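Local atomic coordinates of serine--tRNA ligase, cytoplasmic (Candida albicans, PDB entry 3QO8), a protein that catalyses the two-step attachment of serine to tRNA(Ser), activating the amino acid with ATP to form Ser-AMP and then transferring it to the acceptor end of the tRNA. Residues K40-L45 with A95-N100; V185-A190 with L425-V430; E258-P263 with L267-A272. One frame throughout, in Å; residues are numbered along the deposited sequence. Where two conformers were deposited one is given.

Contact 1: K40-L45 with A95-N100; sequences KEWVKL and AEADKN
Two helices, 30-65 and 74-107, pack here through W42, L45, A97 and D98 in the antiparallel coiled-coil arm that forms the N-terminal, tRNA-binding extension of a type-1 seryl-tRNA synthetase. The segment axes come within 9.2 Å of each other, and their N-to-C directions differ by 154°. No hydrogen bond joins K40-L45 to A95-N100, and what holds them together is apolar packing at a partly exposed surface. W42 and A97 face each other across the pair, their CA atoms 5.7 Å apart. The A97 CB lies at the edge of the indole, near its plane, 4.2 Å from W42 CD1, and is met by a second side chain where L45 CD1 approaches to 4.3 Å. With CG of W42 anti to the backbone N (chi1 177°), the indole extends alongside the D98 side chain, the two pointing the same way with ring and carboxylate planes 34° apart. Neither polar end is spent on the other: W42 NE1 hydrogen-bonds E94 OE2, whereas D98 OD2 forms a salt bridge with R102, both on helix 74-107. The five-membered ring of W42 simply packs on D98, with NE1 4.0 Å from D98 CB and CD1 4.0 Å from D98 N.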
loop_
_atom_site.group_PDB
_atom_site.type_symbol
_atom_site.label_atom_id
_atom_site.label_comp_id
_atom_site.label_asym_id
_atom_site.label_seq_id
_atom_site.Cartn_x
_atom_site.Cartn_y
_atom_site.Cartn_z
ATOM N N LYS A 40 17.235 -23.572 34.155
ATOM C CA LYS A 40 17.576 -24.033 35.489
ATOM C C LYS A 40 18.051 -22.879 36.360
ATOM O O LYS A 40 17.732 -22.822 37.548
ATOM C CB LYS A 40 18.636 -25.131 35.444
ATOM C CG LYS A 40 18.197 -26.386 34.700
ATOM C CD LYS A 40 19.163 -27.541 34.924
ATOM C CE LYS A 40 18.744 -28.758 34.106
ATOM N NZ LYS A 40 19.791 -29.812 34.084
ATOM N N GLU A 41 18.818 -21.964 35.775
ATOM C CA GLU A 41 19.239 -20.776 36.508
ATOM C C GLU A 41 18.018 -19.969 36.918
ATOM O O GLU A 41 17.904 -19.517 38.053
ATOM C CB GLU A 41 20.192 -19.930 35.668
ATOM C CG GLU A 41 21.491 -20.647 35.377
ATOM C CD GLU A 41 22.117 -21.242 36.636
ATOM O OE1 GLU A 41 22.019 -20.601 37.710
ATOM O OE2 GLU A 41 22.702 -22.352 36.556
ATOM N N TRP A 42 17.091 -19.807 35.988
ATOM C CA TRP A 42 15.872 -19.071 36.275
ATOM C C TRP A 42 15.110 -19.702 37.439
ATOM O O TRP A 42 14.685 -19.006 38.359
ATOM C CB TRP A 42 14.988 -18.997 35.030
ATOM C CG TRP A 42 13.714 -18.315 35.304
ATOM C CD1 TRP A 42 13.496 -16.968 35.342
ATOM C CD2 TRP A 42 12.465 -18.935 35.619
ATOM N NE1 TRP A 42 12.186 -16.714 35.649
ATOM C CE2 TRP A 42 11.530 -17.903 35.824
ATOM C CE3 TRP A 42 12.044 -20.264 35.743
ATOM C CZ2 TRP A 42 10.196 -18.158 36.148
ATOM C CZ3 TRP A 42 10.720 -20.516 36.061
ATOM C CH2 TRP A 42 9.814 -19.469 36.262
ATOM N N VAL A 43 14.957 -21.026 37.407
ATOM C CA VAL A 43 14.256 -21.738 38.473
ATOM C C VAL A 43 14.938 -21.526 39.816
ATOM O O VAL A 43 14.267 -21.314 40.827
ATOM C CB VAL A 43 14.156 -23.252 38.191
ATOM C CG1 VAL A 43 13.652 -23.990 39.423
ATOM C CG2 VAL A 43 13.249 -23.510 37.005
ATOM N N LYS A 44 16.268 -21.591 39.823
ATOM C CA LYS A 44 17.043 -21.345 41.038
ATOM C C LYS A 44 16.720 -19.975 41.618
ATOM O O LYS A 44 16.466 -19.830 42.820
ATOM C CB LYS A 44 18.545 -21.469 40.755
ATOM C CG LYS A 44 19.030 -22.915 40.661
ATOM C CD LYS A 44 20.329 -23.043 39.866
ATOM C CE LYS A 44 21.437 -22.164 40.429
ATOM N NZ LYS A 44 21.877 -22.595 41.787
ATOM N N LEU A 45 16.723 -18.966 40.755
ATOM C CA LEU A 45 16.393 -17.612 41.187
ATOM C C LEU A 45 14.972 -17.516 41.746
ATOM O O LEU A 45 14.738 -16.835 42.747
ATOM C CB LEU A 45 16.604 -16.625 40.036
ATOM C CG LEU A 45 18.082 -16.388 39.707
ATOM C CD1 LEU A 45 18.254 -15.662 38.390
ATOM C CD2 LEU A 45 18.754 -15.621 40.839
ATOM N N ALA A 95 14.569 -11.335 36.240
ATOM C CA ALA A 95 13.987 -10.689 35.072
ATOM C C ALA A 95 14.936 -10.764 33.886
ATOM O O ALA A 95 14.503 -10.927 32.744
ATOM C CB ALA A 95 13.623 -9.236 35.381
ATOM N N GLU A 96 16.232 -10.648 34.156
ATOM C CA GLU A 96 17.231 -10.735 33.100
ATOM C C GLU A 96 17.286 -12.153 32.534
ATOM O O GLU A 96 17.434 -12.346 31.329
ATOM C CB GLU A 96 18.605 -10.323 33.632
ATOM C CG GLU A 96 19.715 -10.320 32.586
ATOM C CD GLU A 96 19.536 -9.236 31.532
ATOM O OE1 GLU A 96 18.582 -8.437 31.644
ATOM O OE2 GLU A 96 20.357 -9.182 30.590
ATOM N N ALA A 97 17.166 -13.139 33.414
ATOM C CA ALA A 97 17.206 -14.539 33.013
ATOM C C ALA A 97 15.992 -14.889 32.163
ATOM O O ALA A 97 16.111 -15.574 31.149
ATOM C CB ALA A 97 17.270 -15.437 34.233
ATOM N N ASP A 98 14.826 -14.414 32.588
ATOM C CA ASP A 98 13.598 -14.673 31.859
ATOM C C ASP A 98 13.704 -14.074 30.474
ATOM O O ASP A 98 13.263 -14.669 29.493
ATOM C CB ASP A 98 12.395 -14.079 32.584
ATOM C CG ASP A 98 11.081 -14.608 32.050
ATOM O OD1 ASP A 98 10.988 -15.831 31.816
ATOM O OD2 ASP A 98 10.144 -13.810 31.856
ATOM N N LYS A 99 14.300 -12.888 30.405
ATOM C CA LYS A 99 14.472 -12.176 29.146
ATOM C C LYS A 99 15.375 -12.940 28.178
ATOM O O LYS A 99 15.041 -13.112 27.001
ATOM C CB LYS A 99 15.045 -10.782 29.412
ATOM C CG LYS A 99 15.341 -9.964 28.170
ATOM C CD LYS A 99 15.811 -8.559 28.541
ATOM C CE LYS A 99 16.330 -7.800 27.326
ATOM N NZ LYS A 99 15.275 -7.570 26.298
ATOM N N ASN A 100 16.522 -13.387 28.674
ATOM C CA ASN A 100 17.484 -14.087 27.834
ATOM C C ASN A 100 16.989 -15.471 27.450
ATOM O O ASN A 100 17.296 -15.978 26.374
ATOM C CB ASN A 100 18.846 -14.185 28.525
ATOM C CG ASN A 100 19.505 -12.832 28.706
ATOM O OD1 ASN A 100 19.140 -11.857 28.044
ATOM N ND2 ASN A 100 20.485 -12.765 29.601
#

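Contact 2: V185-A190 with L425-V430; sequences VFLNQA and LVIPEV. With SSA (5'-O-(N-(L-seryl)-sulfamoyl)adenosine), chain D.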
loop_
_atom_site.group_PDB
_atom_site.type_symbol
_atom_site.label_atom_id
_atom_site.label_comp_id
_atom_site.label_asym_id
_atom_site.label_seq_id
_atom_site.Cartn_x
_atom_site.Cartn_y
_atom_site.Cartn_z
ATOM N N VAL A 185 -4.666 -4.057 -15.804
ATOM C CA VAL A 185 -5.465 -3.720 -14.626
ATOM C C VAL A 185 -6.642 -4.678 -14.517
ATOM O O VAL A 185 -6.903 -5.209 -13.446
ATOM C CB VAL A 185 -6.007 -2.272 -14.673
ATOM C CG1 VAL A 185 -6.847 -1.966 -13.398
ATOM C CG2 VAL A 185 -4.859 -1.246 -14.834
ATOM N N PHE A 186 -7.348 -4.902 -15.627
ATOM C CA PHE A 186 -8.551 -5.744 -15.607
ATOM C C PHE A 186 -8.244 -7.199 -15.216
ATOM O O PHE A 186 -9.009 -7.839 -14.489
ATOM C CB PHE A 186 -9.272 -5.709 -16.955
ATOM C CG PHE A 186 -9.999 -4.410 -17.234
ATOM C CD1 PHE A 186 -10.629 -3.716 -16.218
ATOM C CD2 PHE A 186 -10.054 -3.897 -18.524
ATOM C CE1 PHE A 186 -11.316 -2.530 -16.477
ATOM C CE2 PHE A 186 -10.740 -2.703 -18.794
ATOM C CZ PHE A 186 -11.361 -2.024 -17.771
ATOM N N LEU A 187 -7.118 -7.722 -15.688
ATOM C CA LEU A 187 -6.741 -9.089 -15.335
ATOM C C LEU A 187 -6.386 -9.198 -13.856
ATOM O O LEU A 187 -6.706 -10.187 -13.210
ATOM C CB LEU A 187 -5.554 -9.570 -16.176
ATOM C CG LEU A 187 -5.912 -10.056 -17.583
ATOM C CD1 LEU A 187 -4.683 -10.097 -18.476
ATOM C CD2 LEU A 187 -6.606 -11.412 -17.515
ATOM N N ASN A 188 -5.672 -8.205 -13.342
ATOM C CA ASN A 188 -5.328 -8.202 -11.928
ATOM C C ASN A 188 -6.586 -8.189 -11.054
ATOM O O ASN A 188 -6.720 -8.995 -10.138
ATOM C CB ASN A 188 -4.413 -7.027 -11.598
ATOM C CG ASN A 188 -3.602 -7.266 -10.344
ATOM O OD1 ASN A 188 -2.823 -8.225 -10.261
ATOM N ND2 ASN A 188 -3.745 -6.382 -9.380
ATOM N N GLN A 189 -7.522 -7.292 -11.370
ATOM C CA GLN A 189 -8.797 -7.239 -10.657
ATOM C C GLN A 189 -9.595 -8.532 -10.816
ATOM O O GLN A 189 -10.227 -9.001 -9.866
ATOM C CB GLN A 189 -9.619 -6.028 -11.119
ATOM C CG GLN A 189 -9.072 -4.694 -10.595
ATOM C CD GLN A 189 -9.088 -4.624 -9.082
ATOM O OE1 GLN A 189 -8.068 -4.373 -8.442
ATOM N NE2 GLN A 189 -10.252 -4.841 -8.502
ATOM N N ALA A 190 -9.571 -9.101 -12.022
ATOM C CA ALA A 190 -10.255 -10.357 -12.277
ATOM C C ALA A 190 -9.751 -11.427 -11.316
ATOM O O ALA A 190 -10.541 -12.137 -10.704
ATOM C CB ALA A 190 -10.063 -10.811 -13.763
ATOM N N LEU A 425 -3.675 -12.645 -26.841
ATOM C CA LEU A 425 -3.870 -13.420 -25.612
ATOM C C LEU A 425 -5.304 -13.919 -25.482
ATOM O O LEU A 425 -6.247 -13.129 -25.501
ATOM C CB LEU A 425 -3.570 -12.547 -24.384
ATOM C CG LEU A 425 -3.685 -13.310 -23.060
ATOM C CD1 LEU A 425 -2.437 -14.168 -22.886
ATOM C CD2 LEU A 425 -3.880 -12.366 -21.866
ATOM N N VAL A 426 -5.469 -15.225 -25.334
ATOM C CA VAL A 426 -6.778 -15.778 -24.998
ATOM C C VAL A 426 -7.064 -15.498 -23.502
ATOM O O VAL A 426 -6.198 -15.669 -22.660
ATOM C CB VAL A 426 -6.821 -17.300 -25.293
ATOM C CG1 VAL A 426 -8.064 -17.942 -24.678
ATOM C CG2 VAL A 426 -6.766 -17.556 -26.797
ATOM N N ILE A 427 -8.268 -15.042 -23.177
ATOM C CA ILE A 427 -8.619 -14.791 -21.779
ATOM C C ILE A 427 -9.126 -16.087 -21.139
ATOM O O ILE A 427 -10.054 -16.713 -21.659
ATOM C CB ILE A 427 -9.713 -13.695 -21.662
ATOM C CG1 ILE A 427 -9.243 -12.374 -22.297
ATOM C CG2 ILE A 427 -10.140 -13.499 -20.209
ATOM C CD1 ILE A 427 -8.047 -11.720 -21.639
ATOM N N PRO A 428 -8.523 -16.505 -20.017
ATOM C CA PRO A 428 -9.008 -17.736 -19.379
ATOM C C PRO A 428 -10.526 -17.674 -19.147
ATOM O O PRO A 428 -11.033 -16.671 -18.658
ATOM C CB PRO A 428 -8.254 -17.759 -18.050
ATOM C CG PRO A 428 -6.935 -17.055 -18.376
ATOM C CD PRO A 428 -7.303 -15.976 -19.371
ATOM N N GLU A 429 -11.243 -18.734 -19.492
ATOM C CA GLU A 429 -12.705 -18.695 -19.425
ATOM C C GLU A 429 -13.271 -18.224 -18.080
ATOM O O GLU A 429 -14.159 -17.386 -18.064
ATOM C CB GLU A 429 -13.322 -20.034 -19.839
ATOM C CG GLU A 429 -14.774 -19.932 -20.294
ATOM C CD GLU A 429 -15.752 -19.789 -19.139
ATOM O OE1 GLU A 429 -15.414 -20.209 -18.009
ATOM O OE2 GLU A 429 -16.863 -19.254 -19.364
ATOM N N VAL A 430 -12.765 -18.744 -16.963
ATOM C CA VAL A 430 -13.302 -18.377 -15.650
ATOM C C VAL A 430 -13.123 -16.904 -15.295
ATOM O O VAL A 430 -13.816 -16.414 -14.416
ATOM C CB VAL A 430 -12.696 -19.210 -14.494
ATOM C CG1 VAL A 430 -12.914 -20.693 -14.733
ATOM C CG2 VAL A 430 -11.213 -18.895 -14.322
HETATM N N10 SSA D . -12.428 -29.944 -18.499
HETATM C CA SSA D . -12.711 -28.787 -19.327
HETATM C CB SSA D . -13.638 -27.848 -18.561
HETATM O OG SSA D . -13.874 -26.657 -19.321
HETATM C C9 SSA D . -11.425 -28.084 -19.669
HETATM O O9 SSA D . -11.426 -27.108 -20.401
HETATM N N8 SSA D . -10.313 -28.578 -19.126
HETATM S S1 SSA D . -8.906 -27.818 -19.269
HETATM O O1S SSA D . -7.970 -28.394 -18.344
HETATM O O2S SSA D . -8.420 -27.945 -20.618
HETATM O "O5'" SSA D . -9.113 -26.324 -18.956
HETATM C "C5'" SSA D . -9.150 -25.838 -17.616
HETATM C "C4'" SSA D . -9.776 -24.447 -17.636
HETATM O "O4'" SSA D . -8.871 -23.483 -18.179
HETATM C "C3'" SSA D . -11.013 -24.404 -18.518
HETATM O "O3'" SSA D . -12.204 -24.547 -17.739
HETATM C "C2'" SSA D . -10.975 -23.042 -19.173
HETATM O "O2'" SSA D . -11.752 -22.116 -18.418
HETATM C "C1'" SSA D . -9.520 -22.618 -19.115
HETATM N N9 SSA D . -8.964 -22.786 -20.478
HETATM C C8 SSA D . -8.155 -23.769 -20.911
HETATM N N7 SSA D . -7.892 -23.561 -22.224
HETATM C C5 SSA D . -8.548 -22.443 -22.607
HETATM C C6 SSA D . -8.652 -21.748 -23.805
HETATM N N6 SSA D . -8.007 -22.173 -24.923
HETATM N N1 SSA D . -9.417 -20.633 -23.846
HETATM C C2 SSA D . -10.060 -20.191 -22.756
HETATM N N3 SSA D . -9.973 -20.840 -21.588
HETATM C C4 SSA D . -9.227 -21.966 -21.497
#
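L187 on helix 183-200 packs against L425 and I427 behind a segment that binds a second copy of the seryl-adenylate analogue, in a pocket away from the annotated serine and ATP sites. The two methyl branches of L187 divide the work. L187 CD1 meets L425 CD2 at 4.2 Å, the two leucines reaching toward each other tip to tip, while L187 CD2 approaches I427 CD1 at 4.4 Å. In L425, CG lies anti to the backbone N (chi1 -177°), which carries its branch toward the helix; the I427 side chain bends so that its end comes nearer than its base. All three residues are buried. L425 and V426 end the strand 424-426, paired with strand 441-443, and the chain then runs on through P428 to E429.

E429 contributes the hydrogen bond of this segment to the bound 5'-O-(N-(L-seryl)-sulfamoyl)adenosine: its backbone N donates to N3 of the adenine at 3.2 Å with an N-H...N angle of 148°. A145 O and E134 N supply further hydrogen bonds to the ligand. On the helix, Q189 instead bonds N193 of the second subunit, so helix 183-200 also belongs to the dimer interface. The chemistry is thus divided: the side chains of L425 and I427 join this segment to L187, while the bond to N3 is made by the main-chain amide of E429, not by its carboxylate.

Contact 3: E258-P263 with L267-A272; sequences EWFESP and LPVRYA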
loop_
_atom_site.group_PDB
_atom_site.type_symbol
_atom_site.label_atom_id
_atom_site.label_comp_id
_atom_site.label_asym_id
_atom_site.label_seq_id
_atom_site.Cartn_x
_atom_site.Cartn_y
_atom_site.Cartn_z
ATOM N N GLU A 258 -7.322 -13.927 21.954
ATOM C CA GLU A 258 -8.690 -14.431 22.000
ATOM C C GLU A 258 -8.682 -15.922 22.313
ATOM O O GLU A 258 -7.628 -16.547 22.353
ATOM C CB GLU A 258 -9.445 -14.116 20.700
ATOM C CG GLU A 258 -9.637 -12.613 20.491
ATOM C CD GLU A 258 -10.282 -12.264 19.155
ATOM O OE1 GLU A 258 -11.022 -13.101 18.596
ATOM O OE2 GLU A 258 -10.049 -11.146 18.668
ATOM N N TRP A 259 -9.858 -16.484 22.559
ATOM C CA TRP A 259 -9.960 -17.836 23.087
ATOM C C TRP A 259 -11.126 -18.529 22.417
ATOM O O TRP A 259 -12.273 -18.124 22.597
ATOM C CB TRP A 259 -10.191 -17.777 24.609
ATOM C CG TRP A 259 -10.026 -19.100 25.325
ATOM C CD1 TRP A 259 -10.125 -20.352 24.781
ATOM C CD2 TRP A 259 -9.725 -19.294 26.716
ATOM N NE1 TRP A 259 -9.912 -21.307 25.748
ATOM C CE2 TRP A 259 -9.659 -20.684 26.942
ATOM C CE3 TRP A 259 -9.512 -18.426 27.791
ATOM C CZ2 TRP A 259 -9.387 -21.226 28.202
ATOM C CZ3 TRP A 259 -9.237 -18.968 29.037
ATOM C CH2 TRP A 259 -9.187 -20.348 29.236
ATOM N N PHE A 260 -10.835 -19.557 21.623
ATOM C CA PHE A 260 -11.882 -20.375 21.041
ATOM C C PHE A 260 -12.210 -21.478 22.042
ATOM O O PHE A 260 -11.669 -22.578 21.976
ATOM C CB PHE A 260 -11.438 -20.927 19.679
ATOM C CG PHE A 260 -11.211 -19.851 18.646
ATOM C CD1 PHE A 260 -12.271 -19.343 17.910
ATOM C CD2 PHE A 260 -9.944 -19.328 18.437
ATOM C CE1 PHE A 260 -12.066 -18.348 16.963
ATOM C CE2 PHE A 260 -9.733 -18.332 17.494
ATOM C CZ PHE A 260 -10.793 -17.845 16.757
ATOM N N GLU A 261 -13.081 -21.154 22.996
ATOM C CA GLU A 261 -13.301 -22.022 24.145
ATOM C C GLU A 261 -14.265 -23.170 23.851
ATOM O O GLU A 261 -14.354 -24.122 24.625
ATOM C CB GLU A 261 -13.756 -21.208 25.364
ATOM C CG GLU A 261 -15.259 -21.028 25.486
ATOM C CD GLU A 261 -15.843 -20.055 24.482
ATOM O OE1 GLU A 261 -15.082 -19.428 23.716
ATOM O OE2 GLU A 261 -17.082 -19.913 24.467
ATOM N N SER A 262 -14.971 -23.088 22.728
ATOM C CA SER A 262 -15.811 -24.198 22.277
ATOM C C SER A 262 -15.443 -24.529 20.838
ATOM O O SER A 262 -16.202 -24.246 19.914
ATOM C CB SER A 262 -17.292 -23.840 22.374
ATOM O OG SER A 262 -17.600 -23.345 23.662
ATOM N N PRO A 263 -14.263 -25.122 20.654
ATOM C CA PRO A 263 -13.650 -25.281 19.331
ATOM C C PRO A 263 -14.429 -26.208 18.399
ATOM O O PRO A 263 -14.397 -25.997 17.186
ATOM C CB PRO A 263 -12.271 -25.868 19.652
ATOM C CG PRO A 263 -12.437 -26.514 21.003
ATOM C CD PRO A 263 -13.417 -25.655 21.736
ATOM N N LEU A 267 -14.457 -23.624 15.514
ATOM C CA LEU A 267 -13.396 -23.828 14.531
ATOM C C LEU A 267 -13.816 -24.940 13.580
ATOM O O LEU A 267 -14.652 -25.769 13.931
ATOM C CB LEU A 267 -12.094 -24.211 15.246
ATOM C CG LEU A 267 -11.523 -23.175 16.220
ATOM C CD1 LEU A 267 -10.344 -23.755 16.998
ATOM C CD2 LEU A 267 -11.107 -21.930 15.439
ATOM N N PRO A 268 -13.226 -24.974 12.374
ATOM C CA PRO A 268 -12.179 -24.060 11.913
ATOM C C PRO A 268 -12.723 -22.700 11.503
ATOM O O PRO A 268 -13.889 -22.576 11.124
ATOM C CB PRO A 268 -11.637 -24.768 10.665
ATOM C CG PRO A 268 -12.836 -25.461 10.116
ATOM C CD PRO A 268 -13.564 -25.977 11.349
ATOM N N VAL A 269 -11.886 -21.679 11.601
ATOM C CA VAL A 269 -12.205 -20.363 11.062
ATOM C C VAL A 269 -11.319 -20.150 9.833
ATOM O O VAL A 269 -10.100 -20.268 9.925
ATOM C CB VAL A 269 -11.929 -19.261 12.096
ATOM C CG1 VAL A 269 -11.890 -17.913 11.435
ATOM C CG2 VAL A 269 -12.971 -19.297 13.218
ATOM N N ARG A 270 -11.929 -19.858 8.694
ATOM C CA ARG A 270 -11.185 -19.735 7.447
ATOM C C ARG A 270 -11.337 -18.337 6.848
ATOM O O ARG A 270 -12.455 -17.882 6.623
ATOM C CB ARG A 270 -11.686 -20.781 6.455
ATOM C CG ARG A 270 -11.612 -22.238 6.990
ATOM C CD ARG A 270 -11.925 -23.238 5.882
ATOM N NE ARG A 270 -11.660 -24.627 6.271
ATOM C CZ ARG A 270 -12.601 -25.543 6.466
ATOM N NH1 ARG A 270 -13.878 -25.221 6.300
ATOM N NH2 ARG A 270 -12.269 -26.788 6.804
ATOM N N TYR A 271 -10.214 -17.666 6.598
ATOM C CA TYR A 271 -10.234 -16.328 6.000
ATOM C C TYR A 271 -9.647 -16.326 4.582
ATOM O O TYR A 271 -8.598 -16.918 4.331
ATOM C CB TYR A 271 -9.464 -15.330 6.857
ATOM C CG TYR A 271 -10.117 -15.090 8.194
ATOM C CD1 TYR A 271 -11.364 -14.472 8.276
ATOM C CD2 TYR A 271 -9.511 -15.503 9.367
ATOM C CE1 TYR A 271 -11.991 -14.262 9.518
ATOM C CE2 TYR A 271 -10.122 -15.297 10.599
ATOM C CZ TYR A 271 -11.358 -14.674 10.665
ATOM O OH TYR A 271 -11.957 -14.479 11.891
ATOM N N ALA A 272 -10.358 -15.671 3.672
ATOM C CA ALA A 272 -9.845 -15.345 2.356
ATOM C C ALA A 272 -9.254 -13.942 2.465
ATOM O O ALA A 272 -9.963 -12.935 2.307
ATOM C CB ALA A 272 -10.969 -15.391 1.339
#
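The short helix 263-266 connects the two segments, and its first residue receives a backbone hydrogen bond from the residue that follows it: L267 N donates to P263 O at 2.9 Å, with an N-H...O angle of 158°. Before this helix, F260 is the centre of an inverse gamma turn; after it, a cis peptide bond precedes P268 and the chain enters strand 269-278 of the large class II core sheet. L267 points its side chain toward F260 and P263. Its CD2 sits over one face of the F260 ring, offset toward the rim, in a CH-pi contact 3.8 Å from the ring centroid and 14° off the normal. The other branch, L267 CD1, lies against P263 CB at 3.9 Å. With CG anti to the carbonyl carbon (chi1 -62°), the leucine presents both methyls to E258-P263, its side chain crossing that of F260 at about a right angle. Beyond the segments, H255 packs edge-to-face with F260, and L306 and V398 also touch the phenylalanine. One main-chain bond closes the helical connection, therefore, while dispersion and CH-pi contacts join the side chains of F260 and L267.

Contact 1 comes first along the chain, in the N-terminal tRNA-binding arm, where it joins helices 30-65 and 74-107. Its centre lies about 34 Å from that of contact 3 and 58 Å from that of contact 2, across the chain's centre. Contact 2 joins helix 183-200 to strand 424-426 of a three-stranded antiparallel sheet, bringing together segments 235 residues apart; contact 3, whose segments are 4 apart, falls between them in sequence and leads into strand 269-278 of the large mixed sheet. The nearest atoms of contacts 2 and 3 are about 12 Å apart. Both reach the second subunit, whereas contact 1 lies in the arm; the tRNA binds across the dimer.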